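Local coordinates for C2 toxin component I (Clostridium botulinum, PDB 2J3X), which supplies the ADP-ribosyltransferase activity of the binary C2 toxin, which modifies actin in the host cell, at residues I304-P309 against R361-R366; I60-L65 against Q418-A423; D220-G225 against I296-V301. The protein carries 2 engineered substitutions. All blocks are in the same frame, centred on the assembly; numbering follows the deposited sequence. Where two conformers were deposited one is given.

Contact 1: I304-P309 against R361-R366. Engineered in segment 361-366: Arg361 (natural residue Ser).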
loop_
_atom_site.group_PDB
_atom_site.type_symbol
_atom_site.label_atom_id
_atom_site.label_comp_id
_atom_site.label_asym_id
_atom_site.label_seq_id
_atom_site.Cartn_x
_atom_site.Cartn_y
_atom_site.Cartn_z
ATOM N N ILE A 304 2.199 -20.357 -7.158
ATOM C CA ILE A 304 3.202 -21.366 -6.818
ATOM C C ILE A 304 3.960 -21.090 -5.488
ATOM O O ILE A 304 4.093 -21.988 -4.649
ATOM C CB ILE A 304 4.195 -21.629 -7.991
ATOM C CG1 ILE A 304 3.433 -22.120 -9.226
ATOM C CG2 ILE A 304 5.301 -22.623 -7.527
ATOM C CD1 ILE A 304 2.654 -23.340 -8.951
ATOM N N PRO A 305 4.392 -19.821 -5.251
ATOM C CA PRO A 305 5.051 -19.517 -3.977
ATOM C C PRO A 305 4.199 -19.787 -2.746
ATOM O O PRO A 305 4.761 -19.905 -1.637
ATOM C CB PRO A 305 5.371 -17.993 -4.095
ATOM C CG PRO A 305 5.517 -17.772 -5.596
ATOM C CD PRO A 305 4.332 -18.639 -6.131
ATOM N N PHE A 306 2.868 -19.894 -2.898
ATOM C CA PHE A 306 1.994 -20.104 -1.733
ATOM C C PHE A 306 1.536 -21.576 -1.624
ATOM O O PHE A 306 0.583 -21.882 -0.940
ATOM C CB PHE A 306 0.791 -19.209 -1.912
ATOM C CG PHE A 306 1.185 -17.765 -2.058
ATOM C CD1 PHE A 306 1.634 -17.061 -0.935
ATOM C CD2 PHE A 306 1.282 -17.184 -3.326
ATOM C CE1 PHE A 306 2.071 -15.730 -1.083
ATOM C CE2 PHE A 306 1.711 -15.847 -3.480
ATOM C CZ PHE A 306 2.119 -15.149 -2.369
ATOM N N ASP A 307 2.145 -22.433 -2.430
ATOM C CA ASP A 307 1.688 -23.836 -2.516
ATOM C C ASP A 307 0.273 -23.913 -3.043
ATOM O O ASP A 307 -0.566 -24.737 -2.563
ATOM C CB ASP A 307 1.780 -24.518 -1.145
ATOM C CG ASP A 307 3.208 -24.763 -0.711
ATOM O OD1 ASP A 307 4.144 -24.494 -1.490
ATOM O OD2 ASP A 307 3.419 -25.264 0.427
ATOM N N LEU A 308 -0.038 -23.039 -3.989
ATOM C CA LEU A 308 -1.332 -23.065 -4.633
ATOM C C LEU A 308 -1.136 -23.395 -6.115
ATOM O O LEU A 308 -0.043 -23.230 -6.632
ATOM C CB LEU A 308 -2.085 -21.719 -4.481
ATOM C CG LEU A 308 -2.492 -21.373 -3.026
ATOM C CD1 LEU A 308 -2.947 -19.924 -2.939
ATOM C CD2 LEU A 308 -3.631 -22.252 -2.526
ATOM N N PRO A 309 -2.196 -23.846 -6.785
ATOM C CA PRO A 309 -2.046 -24.087 -8.251
ATOM C C PRO A 309 -1.576 -22.788 -8.922
ATOM O O PRO A 309 -1.985 -21.718 -8.470
ATOM C CB PRO A 309 -3.488 -24.374 -8.696
ATOM C CG PRO A 309 -4.151 -24.919 -7.523
ATOM C CD PRO A 309 -3.547 -24.197 -6.297
ATOM N N ARG A 361 -0.888 -11.738 -13.111
ATOM C CA ARG A 361 -0.450 -12.452 -11.907
ATOM C C ARG A 361 -1.145 -11.813 -10.705
ATOM O O ARG A 361 -1.059 -10.585 -10.528
ATOM C CB ARG A 361 1.058 -12.337 -11.763
ATOM C CG ARG A 361 1.783 -13.032 -12.949
ATOM C CD ARG A 361 3.219 -13.069 -12.601
ATOM N NE ARG A 361 4.038 -13.672 -13.645
ATOM C CZ ARG A 361 5.361 -13.783 -13.549
ATOM N NH1 ARG A 361 5.978 -13.332 -12.463
ATOM N NH2 ARG A 361 6.059 -14.327 -14.546
ATOM N N ARG A 362 -1.833 -12.633 -9.900
ATOM C CA ARG A 362 -2.775 -12.125 -8.853
ATOM C C ARG A 362 -2.090 -11.748 -7.540
ATOM O O ARG A 362 -2.714 -11.113 -6.672
ATOM C CB ARG A 362 -3.823 -13.241 -8.568
ATOM C CG ARG A 362 -4.694 -13.534 -9.787
ATOM C CD ARG A 362 -5.490 -14.818 -9.529
ATOM N NE ARG A 362 -6.438 -15.071 -10.633
ATOM C CZ ARG A 362 -6.126 -15.657 -11.786
ATOM N NH1 ARG A 362 -4.901 -16.062 -12.053
ATOM N NH2 ARG A 362 -7.072 -15.850 -12.672
ATOM N N PHE A 363 -0.846 -12.185 -7.349
ATOM C CA PHE A 363 -0.230 -12.030 -6.011
ATOM C C PHE A 363 0.838 -10.928 -6.105
ATOM O O PHE A 363 1.924 -11.143 -6.629
ATOM C CB PHE A 363 0.326 -13.370 -5.493
ATOM C CG PHE A 363 -0.744 -14.447 -5.401
ATOM C CD1 PHE A 363 -1.045 -15.254 -6.519
ATOM C CD2 PHE A 363 -1.464 -14.621 -4.234
ATOM C CE1 PHE A 363 -2.047 -16.240 -6.470
ATOM C CE2 PHE A 363 -2.498 -15.625 -4.143
ATOM C CZ PHE A 363 -2.785 -16.457 -5.292
ATOM N N ILE A 364 0.482 -9.734 -5.621
ATOM C CA ILE A 364 1.330 -8.564 -5.852
ATOM C C ILE A 364 2.111 -8.301 -4.569
ATOM O O ILE A 364 1.551 -7.789 -3.633
ATOM C CB ILE A 364 0.467 -7.333 -6.147
ATOM C CG1 ILE A 364 -0.532 -7.561 -7.303
ATOM C CG2 ILE A 364 1.379 -6.078 -6.355
ATOM C CD1 ILE A 364 -1.822 -6.668 -7.201
ATOM N N PHE A 365 3.396 -8.632 -4.543
ATOM C CA PHE A 365 4.220 -8.310 -3.381
ATOM C C PHE A 365 4.571 -6.846 -3.430
ATOM O O PHE A 365 5.131 -6.381 -4.425
ATOM C CB PHE A 365 5.482 -9.112 -3.278
ATOM C CG PHE A 365 5.244 -10.493 -2.708
ATOM C CD1 PHE A 365 5.191 -10.694 -1.340
ATOM C CD2 PHE A 365 5.018 -11.560 -3.565
ATOM C CE1 PHE A 365 4.981 -11.994 -0.802
ATOM C CE2 PHE A 365 4.799 -12.861 -3.027
ATOM C CZ PHE A 365 4.775 -13.049 -1.642
ATOM N N ARG A 366 4.149 -6.142 -2.374
ATOM C CA ARG A 366 4.445 -4.702 -2.216
ATOM C C ARG A 366 5.545 -4.708 -1.138
ATOM O O ARG A 366 5.281 -4.740 0.059
ATOM C CB ARG A 366 3.126 -3.973 -1.821
ATOM C CG ARG A 366 3.395 -2.436 -1.567
ATOM C CD ARG A 366 2.108 -1.674 -1.482
ATOM N NE ARG A 366 2.400 -0.262 -1.182
ATOM C CZ ARG A 366 2.248 0.310 0.022
ATOM N NH1 ARG A 366 1.759 -0.399 1.046
ATOM N NH2 ARG A 366 2.564 1.633 0.175
#

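Contact 2: I60-L65 against Q418-A423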
loop_
_atom_site.group_PDB
_atom_site.type_symbol
_atom_site.label_atom_id
_atom_site.label_comp_id
_atom_site.label_asym_id
_atom_site.label_seq_id
_atom_site.Cartn_x
_atom_site.Cartn_y
_atom_site.Cartn_z
ATOM N N ILE A 60 -6.777 1.200 -9.607
ATOM C CA ILE A 60 -5.938 1.808 -10.654
ATOM C C ILE A 60 -4.476 1.948 -10.337
ATOM O O ILE A 60 -3.675 1.986 -11.272
ATOM C CB ILE A 60 -6.531 3.135 -11.174
ATOM C CG1 ILE A 60 -6.542 4.165 -10.027
ATOM C CG2 ILE A 60 -7.997 2.882 -11.730
ATOM C CD1 ILE A 60 -7.294 5.449 -10.354
ATOM N N LEU A 61 -4.100 1.967 -9.030
ATOM C CA LEU A 61 -2.663 2.007 -8.670
ATOM C C LEU A 61 -1.973 0.677 -9.054
ATOM O O LEU A 61 -0.740 0.578 -9.128
ATOM C CB LEU A 61 -2.514 2.196 -7.149
ATOM C CG LEU A 61 -3.252 3.415 -6.561
ATOM C CD1 LEU A 61 -2.953 3.348 -4.991
ATOM C CD2 LEU A 61 -2.685 4.644 -7.158
ATOM N N PHE A 62 -2.803 -0.388 -9.205
ATOM C CA PHE A 62 -2.327 -1.770 -9.424
ATOM C C PHE A 62 -2.907 -2.332 -10.733
ATOM O O PHE A 62 -3.236 -3.514 -10.825
ATOM C CB PHE A 62 -2.695 -2.658 -8.218
ATOM C CG PHE A 62 -2.118 -2.116 -6.917
ATOM C CD1 PHE A 62 -0.726 -2.117 -6.681
ATOM C CD2 PHE A 62 -2.981 -1.458 -6.013
ATOM C CE1 PHE A 62 -0.212 -1.511 -5.444
ATOM C CE2 PHE A 62 -2.465 -0.850 -4.842
ATOM C CZ PHE A 62 -1.113 -0.897 -4.576
ATOM N N SER A 63 -3.066 -1.426 -11.711
ATOM C CA SER A 63 -3.430 -1.779 -13.071
ATOM C C SER A 63 -2.366 -1.204 -13.992
ATOM O O SER A 63 -1.720 -0.178 -13.672
ATOM C CB SER A 63 -4.793 -1.187 -13.408
ATOM O OG SER A 63 -5.800 -1.659 -12.501
ATOM N N SER A 64 -2.130 -1.859 -15.134
ATOM C CA SER A 64 -1.055 -1.409 -16.041
ATOM C C SER A 64 -1.339 0.005 -16.638
ATOM O O SER A 64 -2.506 0.383 -16.835
ATOM C CB SER A 64 -0.840 -2.376 -17.222
ATOM O OG SER A 64 -1.923 -2.255 -18.134
ATOM N N LEU A 65 -0.272 0.724 -17.015
ATOM C CA LEU A 65 -0.424 2.028 -17.702
ATOM C C LEU A 65 -1.200 1.830 -19.025
ATOM O O LEU A 65 -2.010 2.684 -19.398
ATOM C CB LEU A 65 0.952 2.738 -17.898
ATOM C CG LEU A 65 1.676 2.836 -16.517
ATOM C CD1 LEU A 65 3.154 3.279 -16.638
ATOM C CD2 LEU A 65 0.977 3.757 -15.583
ATOM N N GLN A 418 -7.323 -9.503 -7.250
ATOM C CA GLN A 418 -5.913 -9.700 -6.927
ATOM C C GLN A 418 -5.659 -9.247 -5.502
ATOM O O GLN A 418 -6.543 -8.700 -4.860
ATOM C CB GLN A 418 -5.005 -8.898 -7.868
ATOM C CG GLN A 418 -5.384 -9.114 -9.371
ATOM C CD GLN A 418 -4.302 -8.676 -10.335
ATOM O OE1 GLN A 418 -3.560 -7.724 -10.078
ATOM N NE2 GLN A 418 -4.247 -9.319 -11.504
ATOM N N VAL A 419 -4.455 -9.519 -5.002
ATOM C CA VAL A 419 -4.177 -9.150 -3.590
ATOM C C VAL A 419 -2.864 -8.414 -3.551
ATOM O O VAL A 419 -1.839 -8.885 -4.135
ATOM C CB VAL A 419 -4.141 -10.404 -2.654
ATOM C CG1 VAL A 419 -5.602 -10.988 -2.401
ATOM C CG2 VAL A 419 -3.089 -11.482 -3.162
ATOM N N VAL A 420 -2.848 -7.306 -2.770
ATOM C CA VAL A 420 -1.601 -6.574 -2.541
ATOM C C VAL A 420 -1.023 -7.009 -1.201
ATOM O O VAL A 420 -1.667 -6.818 -0.159
ATOM C CB VAL A 420 -1.941 -5.041 -2.537
ATOM C CG1 VAL A 420 -0.682 -4.196 -2.209
ATOM C CG2 VAL A 420 -2.540 -4.668 -3.944
ATOM N N ILE A 421 0.161 -7.609 -1.268
ATOM C CA ILE A 421 0.748 -8.287 -0.131
ATOM C C ILE A 421 1.870 -7.376 0.409
ATOM O O ILE A 421 2.991 -7.334 -0.132
ATOM C CB ILE A 421 1.305 -9.673 -0.566
ATOM C CG1 ILE A 421 0.142 -10.540 -1.139
ATOM C CG2 ILE A 421 1.958 -10.377 0.669
ATOM C CD1 ILE A 421 0.683 -11.848 -1.785
ATOM N N ASP A 422 1.587 -6.664 1.501
ATOM C CA ASP A 422 2.596 -5.798 2.111
ATOM C C ASP A 422 3.558 -6.671 2.898
ATOM O O ASP A 422 3.148 -7.447 3.772
ATOM C CB ASP A 422 1.910 -4.836 3.128
ATOM C CG ASP A 422 1.219 -3.666 2.447
ATOM O OD1 ASP A 422 1.756 -3.188 1.428
ATOM O OD2 ASP A 422 0.202 -3.178 2.967
ATOM N N ALA A 423 4.849 -6.512 2.639
ATOM C CA ALA A 423 5.840 -7.284 3.359
ATOM C C ALA A 423 7.066 -6.428 3.659
ATOM O O ALA A 423 7.401 -5.513 2.907
ATOM C CB ALA A 423 6.245 -8.514 2.608
#

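Contact 3: D220-G225 against I296-V301. With SO4 (sulfate ion), chain M.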
loop_
_atom_site.group_PDB
_atom_site.type_symbol
_atom_site.label_atom_id
_atom_site.label_comp_id
_atom_site.label_asym_id
_atom_site.label_seq_id
_atom_site.Cartn_x
_atom_site.Cartn_y
_atom_site.Cartn_z
ATOM N N ASP A 220 6.686 5.492 -2.753
ATOM C CA ASP A 220 6.055 4.374 -3.509
ATOM C C ASP A 220 5.505 5.000 -4.789
ATOM O O ASP A 220 4.795 6.050 -4.728
ATOM C CB ASP A 220 4.889 3.849 -2.670
ATOM C CG ASP A 220 4.208 2.593 -3.231
ATOM O OD1 ASP A 220 4.323 2.272 -4.456
ATOM O OD2 ASP A 220 3.479 1.968 -2.423
ATOM N N PHE A 221 5.824 4.398 -5.948
ATOM C CA PHE A 221 5.421 4.976 -7.235
ATOM C C PHE A 221 4.300 4.188 -7.906
ATOM O O PHE A 221 3.850 4.572 -9.016
ATOM C CB PHE A 221 6.641 4.979 -8.176
ATOM C CG PHE A 221 7.811 5.783 -7.573
ATOM C CD1 PHE A 221 7.717 7.171 -7.511
ATOM C CD2 PHE A 221 8.936 5.125 -7.040
ATOM C CE1 PHE A 221 8.806 7.904 -6.930
ATOM C CE2 PHE A 221 10.013 5.834 -6.458
ATOM C CZ PHE A 221 9.918 7.232 -6.404
ATOM N N TYR A 222 3.774 3.202 -7.178
ATOM C CA TYR A 222 2.594 2.407 -7.649
ATOM C C TYR A 222 2.862 1.984 -9.101
ATOM O O TYR A 222 3.983 1.509 -9.390
ATOM C CB TYR A 222 1.237 3.155 -7.453
ATOM C CG TYR A 222 1.100 3.565 -6.006
ATOM C CD1 TYR A 222 0.856 2.632 -5.006
ATOM C CD2 TYR A 222 1.279 4.902 -5.657
ATOM C CE1 TYR A 222 0.751 3.030 -3.667
ATOM C CE2 TYR A 222 1.220 5.320 -4.313
ATOM C CZ TYR A 222 0.982 4.373 -3.342
ATOM O OH TYR A 222 0.927 4.841 -2.029
ATOM N N ASN A 223 1.881 2.142 -9.988
ATOM C CA ASN A 223 2.038 1.688 -11.385
ATOM C C ASN A 223 2.905 2.613 -12.250
ATOM O O ASN A 223 3.376 2.199 -13.312
ATOM C CB ASN A 223 0.660 1.442 -12.027
ATOM C CG ASN A 223 -0.160 2.676 -12.130
ATOM O OD1 ASN A 223 0.105 3.685 -11.436
ATOM N ND2 ASN A 223 -1.210 2.610 -12.946
ATOM N N LYS A 224 3.207 3.835 -11.759
ATOM C CA LYS A 224 3.933 4.821 -12.586
ATOM C C LYS A 224 5.437 4.580 -12.559
ATOM O O LYS A 224 6.127 4.877 -13.532
ATOM C CB LYS A 224 3.597 6.277 -12.141
ATOM C CG LYS A 224 2.185 6.648 -12.607
ATOM C CD LYS A 224 1.749 8.007 -12.013
ATOM C CE LYS A 224 0.310 8.401 -12.442
ATOM N NZ LYS A 224 -0.241 9.533 -11.590
ATOM N N GLY A 225 5.941 4.031 -11.453
ATOM C CA GLY A 225 7.411 3.792 -11.290
ATOM C C GLY A 225 8.144 5.120 -11.210
ATOM O O GLY A 225 7.510 6.190 -11.106
ATOM N N ILE A 296 9.202 1.478 -1.655
ATOM C CA ILE A 296 8.412 0.315 -2.061
ATOM C C ILE A 296 8.841 -0.141 -3.475
ATOM O O ILE A 296 8.865 0.650 -4.412
ATOM C CB ILE A 296 6.907 0.668 -2.031
ATOM C CG1 ILE A 296 6.458 0.958 -0.558
ATOM C CG2 ILE A 296 6.056 -0.423 -2.731
ATOM C CD1 ILE A 296 6.495 -0.337 0.358
ATOM N N ALA A 297 9.116 -1.444 -3.621
ATOM C CA ALA A 297 9.215 -2.019 -4.939
ATOM C C ALA A 297 8.231 -3.227 -5.030
ATOM O O ALA A 297 7.702 -3.684 -4.023
ATOM C CB ALA A 297 10.613 -2.498 -5.186
ATOM N N TYR A 298 7.978 -3.696 -6.244
ATOM C CA TYR A 298 6.881 -4.670 -6.469
ATOM C C TYR A 298 7.390 -5.934 -7.120
ATOM O O TYR A 298 8.312 -5.909 -7.947
ATOM C CB TYR A 298 5.842 -4.030 -7.409
ATOM C CG TYR A 298 5.068 -2.967 -6.700
ATOM C CD1 TYR A 298 3.999 -3.310 -5.856
ATOM C CD2 TYR A 298 5.461 -1.592 -6.828
ATOM C CE1 TYR A 298 3.263 -2.318 -5.159
ATOM C CE2 TYR A 298 4.755 -0.566 -6.142
ATOM C CZ TYR A 298 3.666 -0.954 -5.299
ATOM O OH TYR A 298 2.933 -0.028 -4.605
ATOM N N ARG A 299 6.763 -7.057 -6.777
ATOM C CA ARG A 299 7.061 -8.310 -7.473
ATOM C C ARG A 299 5.759 -9.123 -7.528
ATOM O O ARG A 299 5.233 -9.514 -6.478
ATOM C CB ARG A 299 8.075 -9.067 -6.682
ATOM C CG ARG A 299 8.551 -10.393 -7.367
ATOM C CD ARG A 299 9.671 -10.991 -6.535
ATOM N NE ARG A 299 9.889 -12.407 -6.912
ATOM C CZ ARG A 299 10.472 -12.814 -8.029
ATOM N NH1 ARG A 299 10.937 -11.931 -8.915
ATOM N NH2 ARG A 299 10.590 -14.125 -8.271
ATOM N N ARG A 300 5.265 -9.330 -8.754
ATOM C CA ARG A 300 4.008 -10.045 -8.956
ATOM C C ARG A 300 4.337 -11.510 -9.252
ATOM O O ARG A 300 5.243 -11.777 -10.052
ATOM C CB ARG A 300 3.271 -9.459 -10.149
ATOM C CG ARG A 300 2.508 -8.128 -9.818
ATOM C CD ARG A 300 1.969 -7.510 -11.122
ATOM N NE ARG A 300 1.033 -6.414 -10.864
ATOM C CZ ARG A 300 -0.286 -6.563 -10.749
ATOM N NH1 ARG A 300 -0.891 -7.789 -10.801
ATOM N NH2 ARG A 300 -1.005 -5.514 -10.489
ATOM N N VAL A 301 3.599 -12.422 -8.610
ATOM C CA VAL A 301 3.827 -13.872 -8.742
ATOM C C VAL A 301 2.496 -14.560 -8.895
ATOM O O VAL A 301 1.434 -13.968 -8.622
ATOM C CB VAL A 301 4.593 -14.477 -7.580
ATOM C CG1 VAL A 301 5.985 -13.820 -7.435
ATOM C CG2 VAL A 301 3.780 -14.302 -6.278
HETATM S S SO4 M . -3.693 9.977 -13.730
HETATM O O1 SO4 M . -5.081 9.456 -13.466
HETATM O O2 SO4 M . -3.810 11.431 -13.676
HETATM O O3 SO4 M . -2.794 9.569 -12.645
HETATM O O4 SO4 M . -3.207 9.540 -15.043
HETATM O O HOH W 1 7.402 2.039 -6.403
#

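Contact 1: I304-P309 against R361-R366
Phe306 sets its ring against two aromatic side chains of strand 363-366 at once, Phe363 and Phe365, and the three form a small aromatic cluster. The closest approach is that of Phe306 CE2 to Phe363 CG, at 3.4 Å, and the same CE2 lies 3.5 Å from Phe363 CB. The Phe306 and Phe363 ring centroids are 4.8 Å apart with the planes inclined at 35°, too tilted for a parallel stack and too flat for a T-shaped one. Phe306 CD2 stands over one face of Phe363, displaced toward its rim, and the two side chains run past each other in opposite senses. With Phe365 the meeting is rim to rim: Phe306 CZ lies 3.5 Å from Phe365 CZ, and the planes differ by only 12°, yet neither ring overlies the other. Leu308 adds a lighter touch, its CD1 coming within 4.2 Å of Phe363 CZ.

The position of Phe306 follows from its backbone. It ends a short 3-10 turn, 304-306, closed by a bond from Asp307 N to Ile304 O at 3.0 Å, and its CG is anti to the carbonyl carbon (chi1 -57°), which sends the ring toward the strand. Pro305 CB rests over one face of that ring, near the rim. Phe332 and Trp336 each meet Phe306 edge-to-face, extending the aromatic packing beyond the two segments. Phe363 and Phe365 are in turn fixed by backbone hydrogen bonds to Val301 and Arg299 of the neighbouring strand 295-301.

Because carbon alone meets carbon across this junction, the attachment between these two segments probably rests on ring packing and exclusion of water rather than on directional polar bonds.

Contact 2: I60-L65 against Q418-A423
This is a buried apolar junction of the CH-pi kind, in which Phe62, from the connection between helices 47-59 and 65-73, packs against Val420 on strand 414-426 of the five-stranded mixed sheet. Its two sides belong to the two ADP-ribosyltransferase-type sequence regions of the chain, 18-218 and 226-428, so the contact joins the first region's helical part to the second region's sheet. Val420 CG2 sits almost over the middle of the ring, 3.8 Å from the Phe62 ring centroid and only 8° off the ring normal. With CG1 anti to the backbone N (chi1 176°), the valine presents CG2 to the face while CG1 lies 4.1 Å from Phe62 CZ. Phe144 meets the same ring edge-to-face, and Ile406 of strand 397-411 also touches it.

The polar groups beside this apolar pair are satisfied elsewhere: Gln418 OE1 accepts from Arg300 NH1, Gln418 NE2 donates to Ser359 O, and Phe62 O is hydrogen-bonded to Ser408 OG. The Phe62 ring has a neighbour on each face: opposite Val420 lies Leu61 CB, 3.8 Å above the ring plane and displaced toward the rim.

Contact 3: D220-G225 against I296-V301
Asp220 packs on Ile296 with its first carbons and grips Tyr298 with its tip. CB lies 3.8 Å from Ile296 CB, and CG, anti to the backbone N (chi1 -174°), moves in to 3.5 Å from that same Ile296 CB while carrying the carboxylate on to the tyrosine. There OD1 accepts the hydroxyl proton of Tyr298 OH at 2.7 Å through its syn lone pair, near the plane of the tyrosine ring. On its anti side OD1 also takes the backbone N-H of Tyr222, with OD1 and N 2.9 Å apart; the donor is tilted 33° out of the carboxylate plane. This second bond makes an Asx turn; OD1 also lies over one face of the Tyr222 ring, toward its rim, and Tyr222 CD1 is 3.4 Å from Tyr298 OH. The remaining oxygen, OD2, rests against Ile296 CG2 and forms a salt bridge with Arg366 NE of the adjacent strand.

A water supplements the direct contact, accepting from Phe221 N at 2.9 Å and donating to Ile296 O at 2.8 Å. Farther along the loop, Lys224 NZ donates to a sulfate, probably from the crystallisation liquor, that Lys72 and Arg86 also bind.

A hydroxyl, a backbone N-H and a guanidinium would be expected to offset much of the charge of the buried carboxylate, which probably fixes loop and tyrosine together by polar bonds.

Overall arrangement
All three contacts converge on one mixed sheet, whose first three strands in spatial order, 295-301, 363-369 and 414-426, belong to contacts 3, 1 and 2. The centres of contacts 2 and 3 are about 8 Å apart, those of 1 and 2 about 12 Å, and those of 1 and 3 about 15 Å. Along the chain, contact 2 spans most of the sequence, from residue 60 to 423, and contacts 3 and 1 follow one another within that span. Ile364 O probably bonds to Ile421 N between neighbouring strands, and Ser63 O to Asn223 ND2 between loops. One sheet of the second ADP-ribosyltransferase-type region is thus met by a loop of the first, by loop 220-225 and by a loop of its own.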